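Local structure of uncharacterized protein YacP (Bacillus subtilis, 5MQ8) at residues L33-K36 / M37-Q41; N77-A80 / D81-I84. The protein is the endoribonuclease Rae1, which is involved in ribosome-dependent mRNA decay. One frame throughout, in Å; residues are numbered along the deposited sequence.

Two short pieces of one PIN-like α/β/α fold illustrate how local side-chain chemistry follows place. Contact 1 (33-41) lies in the second half of helix 23-44, its centre about 4 Å from the chain's centre, and is almost wholly buried; contact 2 (77-84), the loop end and first turn of helix 80-90, is centred about 18 Å from it and partly open to solvent. Both helices press on strands 3-7 and 47-52, but through alternate strand residues, Leu4, Val6, Val48 and Val50 against Leu5 and Val51, and therefore from opposite faces of the sheet. Each contact has a salt bridge, lysine-glutamate within a helix or arginine-glutamate from loop to helix; contact 2 adds Asp81, Glu82 and a water.

Contact 1 of 2, residues L33-K36 / M37-Q41; sequences LIQK and MAEYQ
Glu39 lays its side chain alongside that of Lys36, one helical turn back, the two pointing the same way and meeting at their charged ends. The ammonium NZ of Lys36 lies 2.8 Å from OE1 of Glu39 and takes the syn lone pair of that oxygen, which puts it on the side facing the other oxygen. From there it also reaches OE2, at 3.3 Å, in a weak second bond. Lys36 folds to get there: CG stands beside its own backbone N (chi1 -66°), and further bends carry NZ outward and round to the Glu39 carboxylate. Glu132 of helix 121-145 forms a second salt bridge with NZ, so the ammonium lies between two carboxylates, and their like charges are probably balanced in part by it.

On another flank Leu33 and Met37 run side by side, CD1 of the leucine 4.2 Å from CG of the methionine. The backbone keeps the regular i to i+4 bonding, as in Met37 N to Leu33 O (2.9 Å) and Tyr40 N to Lys36 O (3.1 Å).

This turn of helix 23-44 is covered on several sides. Met37 lies on strands 3-7 and 47-52, Tyr40 extends to helix 121-145, where its OH bonds Glu127, and Ala38 packs on Leu158 of the second subunit, whose Ser154 meets Lys36 and Glu39.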
ATOM      1  N   LEU A  33     -16.036   4.223   4.467  1.00 25.79           N
ATOM      2  CA  LEU A  33     -16.508   3.767   5.772  1.00 25.22           C
ATOM      3  C   LEU A  33     -16.247   2.280   6.000  1.00 28.45           C
ATOM      4  O   LEU A  33     -15.748   1.921   7.066  1.00 27.33           O
ATOM      5  CB  LEU A  33     -17.995   4.134   6.006  1.00 24.70           C
ATOM      6  CG  LEU A  33     -18.642   3.647   7.309  1.00 27.51           C
ATOM      7  CD1 LEU A  33     -17.933   4.242   8.554  1.00 26.20           C
ATOM      8  CD2 LEU A  33     -20.126   3.977   7.313  1.00 28.61           C
ATOM      9  N   ILE A  34     -16.535   1.428   4.996  1.00 25.94           N
ATOM     10  CA  ILE A  34     -16.270  -0.025   5.085  1.00 26.07           C
ATOM     11  C   ILE A  34     -14.783  -0.317   5.332  1.00 29.72           C
ATOM     12  O   ILE A  34     -14.461  -1.178   6.164  1.00 29.71           O
ATOM     13  CB  ILE A  34     -16.830  -0.779   3.853  1.00 28.69           C
ATOM     14  CG1 ILE A  34     -18.371  -0.734   3.845  1.00 28.41           C
ATOM     15  CG2 ILE A  34     -16.324  -2.222   3.799  1.00 29.58           C
ATOM     16  CD1 ILE A  34     -18.987  -0.971   2.475  1.00 33.94           C
ATOM     17  N   GLN A  35     -13.885   0.415   4.632  1.00 26.07           N
ATOM     18  CA  GLN A  35     -12.436   0.256   4.779  1.00 26.08           C
ATOM     19  C   GLN A  35     -11.990   0.669   6.189  1.00 30.33           C
ATOM     20  O   GLN A  35     -11.214  -0.058   6.809  1.00 30.70           O
ATOM     21  CB  GLN A  35     -11.665   1.003   3.663  1.00 27.33           C
ATOM     22  CG  GLN A  35     -10.120   0.897   3.730  1.00 37.28           C
ATOM     23  CD  GLN A  35      -9.546  -0.507   3.884  1.00 46.91           C
ATOM     24  OE1 GLN A  35      -8.630  -0.746   4.679  1.00 43.43           O
ATOM     25  NE2 GLN A  35     -10.069  -1.470   3.153  1.00 33.12           N
ATOM     26  N   LYS A  36     -12.534   1.791   6.710  1.00 27.33           N
ATOM     27  CA  LYS A  36     -12.270   2.265   8.072  1.00 27.73           C
ATOM     28  C   LYS A  36     -12.713   1.222   9.101  1.00 30.82           C
ATOM     29  O   LYS A  36     -11.991   0.983  10.073  1.00 30.07           O
ATOM     30  CB  LYS A  36     -12.975   3.614   8.355  1.00 29.29           C
ATOM     31  CG  LYS A  36     -12.480   4.817   7.544  1.00 31.62           C
ATOM     32  CD  LYS A  36     -10.977   5.030   7.639  1.00 39.93           C
ATOM     33  CE  LYS A  36     -10.338   4.836   6.285  1.00 54.89           C
ATOM     34  NZ  LYS A  36      -8.965   4.269   6.381  1.00 53.07           N
ATOM     35  N   MET A  37     -13.878   0.585   8.866  1.00 26.79           N
ATOM     36  CA  MET A  37     -14.407  -0.442   9.753  1.00 27.62           C
ATOM     37  C   MET A  37     -13.610  -1.760   9.687  1.00 32.82           C
ATOM     38  O   MET A  37     -13.575  -2.484  10.683  1.00 31.99           O
ATOM     39  CB  MET A  37     -15.920  -0.657   9.563  1.00 30.23           C
ATOM     40  CG  MET A  37     -16.795   0.541  10.058  1.00 34.20           C
ATOM     41  SD  MET A  37     -16.244   1.477  11.521  1.00 39.05           S
ATOM     42  CE  MET A  37     -16.476   0.386  12.696  1.00 35.87           C
ATOM     43  N   ALA A  38     -12.939  -2.045   8.542  1.00 30.35           N
ATOM     44  CA  ALA A  38     -12.064  -3.213   8.376  1.00 29.78           C
ATOM     45  C   ALA A  38     -10.851  -3.023   9.278  1.00 32.90           C
ATOM     46  O   ALA A  38     -10.512  -3.933  10.018  1.00 32.68           O
ATOM     47  CB  ALA A  38     -11.628  -3.352   6.921  1.00 30.29           C
ATOM     48  N   GLU A  39     -10.256  -1.805   9.271  1.00 28.61           N
ATOM     49  CA  GLU A  39      -9.126  -1.438  10.119  1.00 27.69           C
ATOM     50  C   GLU A  39      -9.499  -1.562  11.605  1.00 34.74           C
ATOM     51  O   GLU A  39      -8.726  -2.144  12.367  1.00 34.98           O
ATOM     52  CB  GLU A  39      -8.661  -0.017   9.808  1.00 27.71           C
ATOM     53  CG  GLU A  39      -7.808   0.068   8.566  1.00 29.61           C
ATOM     54  CD  GLU A  39      -7.922   1.341   7.758  1.00 44.50           C
ATOM     55  OE1 GLU A  39      -8.290   2.388   8.335  1.00 41.52           O
ATOM     56  OE2 GLU A  39      -7.616   1.297   6.548  1.00 49.00           O
ATOM     57  N   TYR A  40     -10.702  -1.055  11.995  1.00 31.10           N
ATOM     58  CA  TYR A  40     -11.240  -1.105  13.356  1.00 30.70           C
ATOM     59  C   TYR A  40     -11.390  -2.552  13.809  1.00 35.32           C
ATOM     60  O   TYR A  40     -10.912  -2.878  14.898  1.00 35.19           O
ATOM     61  CB  TYR A  40     -12.598  -0.374  13.452  1.00 30.97           C
ATOM     62  CG  TYR A  40     -13.116  -0.213  14.867  1.00 31.78           C
ATOM     63  CD1 TYR A  40     -13.862  -1.218  15.479  1.00 32.75           C
ATOM     64  CD2 TYR A  40     -12.882   0.955  15.585  1.00 32.76           C
ATOM     65  CE1 TYR A  40     -14.309  -1.087  16.793  1.00 32.15           C
ATOM     66  CE2 TYR A  40     -13.363   1.113  16.885  1.00 33.83           C
ATOM     67  CZ  TYR A  40     -14.068   0.087  17.490  1.00 42.29           C
ATOM     68  OH  TYR A  40     -14.532   0.251  18.779  1.00 47.47           O
ATOM     69  N   GLN A  41     -12.061  -3.404  12.987  1.00 32.80           N
ATOM     70  CA  GLN A  41     -12.268  -4.818  13.295  1.00 33.66           C
ATOM     71  C   GLN A  41     -10.914  -5.525  13.523  1.00 38.09           C
ATOM     72  O   GLN A  41     -10.743  -6.202  14.540  1.00 37.96           O
ATOM     73  CB  GLN A  41     -13.079  -5.531  12.192  1.00 35.07           C
ATOM     74  CG  GLN A  41     -13.227  -7.047  12.435  1.00 51.72           C
ATOM     75  CD  GLN A  41     -14.519  -7.696  12.022  1.00 72.98           C
ATOM     76  OE1 GLN A  41     -15.604  -7.131  12.106  1.00 66.51           O
ATOM     77  NE2 GLN A  41     -14.430  -8.932  11.581  1.00 68.76           N
TER

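Contact 2 of 2, residues N77-A80 / D81-I84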
ATOM      1  N   ASN A  77     -39.413  -0.920   4.290  1.00 51.02           N
ATOM      2  CA  ASN A  77     -39.827   0.142   5.230  1.00 50.11           C
ATOM      3  C   ASN A  77     -39.167   0.012   6.598  1.00 50.76           C
ATOM      4  O   ASN A  77     -39.702   0.462   7.625  1.00 51.24           O
ATOM      5  CB  ASN A  77     -41.355   0.220   5.334  1.00 54.90           C
ATOM      6  CG  ASN A  77     -41.998   0.896   4.146  1.00 87.62           C
ATOM      7  OD1 ASN A  77     -42.447   0.250   3.194  1.00 84.21           O
ATOM      8  ND2 ASN A  77     -42.045   2.218   4.174  1.00 81.34           N
ATOM      9  N   GLU A  78     -37.972  -0.584   6.595  1.00 43.16           N
ATOM     10  CA  GLU A  78     -37.208  -0.871   7.793  1.00 39.55           C
ATOM     11  C   GLU A  78     -36.123   0.163   7.963  1.00 38.56           C
ATOM     12  O   GLU A  78     -35.429   0.488   7.007  1.00 37.65           O
ATOM     13  CB  GLU A  78     -36.619  -2.286   7.683  1.00 40.36           C
ATOM     14  CG  GLU A  78     -35.930  -2.777   8.945  1.00 40.50           C
ATOM     15  CD  GLU A  78     -35.038  -3.987   8.749  1.00 43.66           C
ATOM     16  OE1 GLU A  78     -34.824  -4.716   9.741  1.00 38.98           O
ATOM     17  OE2 GLU A  78     -34.542  -4.202   7.619  1.00 35.22           O
ATOM     18  N   THR A  79     -35.996   0.701   9.172  1.00 34.45           N
ATOM     19  CA  THR A  79     -34.955   1.681   9.475  1.00 33.95           C
ATOM     20  C   THR A  79     -33.754   0.948  10.086  1.00 37.06           C
ATOM     21  O   THR A  79     -33.899  -0.177  10.572  1.00 35.50           O
ATOM     22  CB  THR A  79     -35.482   2.775  10.410  1.00 42.07           C
ATOM     23  OG1 THR A  79     -36.108   2.155  11.531  1.00 42.37           O
ATOM     24  CG2 THR A  79     -36.463   3.726   9.711  1.00 39.46           C
ATOM     25  N   ALA A  80     -32.581   1.600  10.069  1.00 33.71           N
ATOM     26  CA  ALA A  80     -31.327   1.076  10.588  1.00 32.89           C
ATOM     27  C   ALA A  80     -31.442   0.661  12.042  1.00 37.13           C
ATOM     28  O   ALA A  80     -30.924  -0.394  12.386  1.00 37.98           O
ATOM     29  CB  ALA A  80     -30.205   2.089  10.401  1.00 33.47           C
ATOM     30  N   ASP A  81     -32.164   1.437  12.884  1.00 33.24           N
ATOM     31  CA  ASP A  81     -32.344   1.100  14.298  1.00 32.56           C
ATOM     32  C   ASP A  81     -33.120  -0.211  14.509  1.00 35.26           C
ATOM     33  O   ASP A  81     -32.863  -0.905  15.486  1.00 34.11           O
ATOM     34  CB  ASP A  81     -32.963   2.260  15.099  1.00 33.82           C
ATOM     35  CG  ASP A  81     -34.397   2.576  14.778  1.00 38.90           C
ATOM     36  OD1 ASP A  81     -34.671   2.933  13.630  1.00 39.23           O
ATOM     37  OD2 ASP A  81     -35.230   2.543  15.703  1.00 42.34           O
ATOM     38  N   GLU A  82     -34.052  -0.536  13.595  1.00 32.09           N
ATOM     39  CA  GLU A  82     -34.851  -1.768  13.646  1.00 32.45           C
ATOM     40  C   GLU A  82     -33.980  -2.976  13.283  1.00 37.53           C
ATOM     41  O   GLU A  82     -34.020  -3.986  13.991  1.00 38.09           O
ATOM     42  CB  GLU A  82     -36.086  -1.675  12.735  1.00 33.39           C
ATOM     43  CG  GLU A  82     -37.113  -0.673  13.241  1.00 38.96           C
ATOM     44  CD  GLU A  82     -38.262  -0.331  12.307  1.00 59.30           C
ATOM     45  OE1 GLU A  82     -38.174  -0.629  11.095  1.00 44.49           O
ATOM     46  OE2 GLU A  82     -39.240   0.283  12.789  1.00 61.27           O
ATOM     47  N   ARG A  83     -33.145  -2.844  12.229  1.00 33.45           N
ATOM     48  CA  ARG A  83     -32.212  -3.895  11.822  1.00 33.31           C
ATOM     49  C   ARG A  83     -31.144  -4.117  12.889  1.00 34.96           C
ATOM     50  O   ARG A  83     -30.853  -5.260  13.226  1.00 34.44           O
ATOM     51  CB  ARG A  83     -31.608  -3.631  10.428  1.00 33.03           C
ATOM     52  CG  ARG A  83     -30.618  -4.709   9.942  1.00 40.26           C
ATOM     53  CD  ARG A  83     -31.214  -6.111   9.847  1.00 38.64           C
ATOM     54  NE  ARG A  83     -32.260  -6.149   8.834  1.00 34.31           N
ATOM     55  CZ  ARG A  83     -32.253  -6.919   7.754  1.00 52.97           C
ATOM     56  NH1 ARG A  83     -31.283  -7.806   7.566  1.00 32.87           N
ATOM     57  NH2 ARG A  83     -33.236  -6.837   6.872  1.00 50.00           N
ATOM     58  N   ILE A  84     -30.614  -3.028  13.462  1.00 30.61           N
ATOM     59  CA  ILE A  84     -29.619  -3.077  14.531  1.00 29.80           C
ATOM     60  C   ILE A  84     -30.185  -3.836  15.761  1.00 37.57           C
ATOM     61  O   ILE A  84     -29.487  -4.685  16.324  1.00 38.37           O
ATOM     62  CB  ILE A  84     -29.048  -1.667  14.842  1.00 30.55           C
ATOM     63  CG1 ILE A  84     -28.017  -1.274  13.761  1.00 30.37           C
ATOM     64  CG2 ILE A  84     -28.420  -1.610  16.235  1.00 28.38           C
ATOM     65  CD1 ILE A  84     -27.668   0.203  13.657  1.00 22.54           C
TER
HETATM   66  O   HOH W   1     -39.827   1.796  10.500  1.00 80.42           O
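Glu78 and Arg83 cross at about a right angle, and the arginine grips the carboxylate side-on with two nitrogens. NE of Arg83 reaches OE1 of Glu78 at 3.1 Å, while its NH2 takes the syn lone pair of OE2 at 3.0 Å; the two planes stand 47° apart. Lys86 bridges OE1 as well, and the backbone N of Lys75 bonds OE2.

Packing is close on the sheet side, where Ala80 and Ile84 rest on Val51. Ala80 also touches Asp7 of strand 3-7, so the helix start borders the region where PIN-like nucleases probably gather their acidic residues. The other flank is looser. Exposed Glu82 stretches back, its OE1 accepting the backbone N of Thr79 at 3.2 Å from above the carboxylate plane, and a water joins Glu82 OE2 to Asn77 O.

Thr79 holds OG1 between its backbone N and carbonyl carbon (chi1 51°), which carries the hydroxyl to Asp81 OD1 (2.7 Å), above that carboxylate's plane; OD2 bonds Trp109 N. With no return bond from this hydroxyl to Glu82 N, only half a capping box forms. The chemistry implies a helix start held jointly by backbone bonds, the Glu78-Arg83 bridge and the Glu82 side chain.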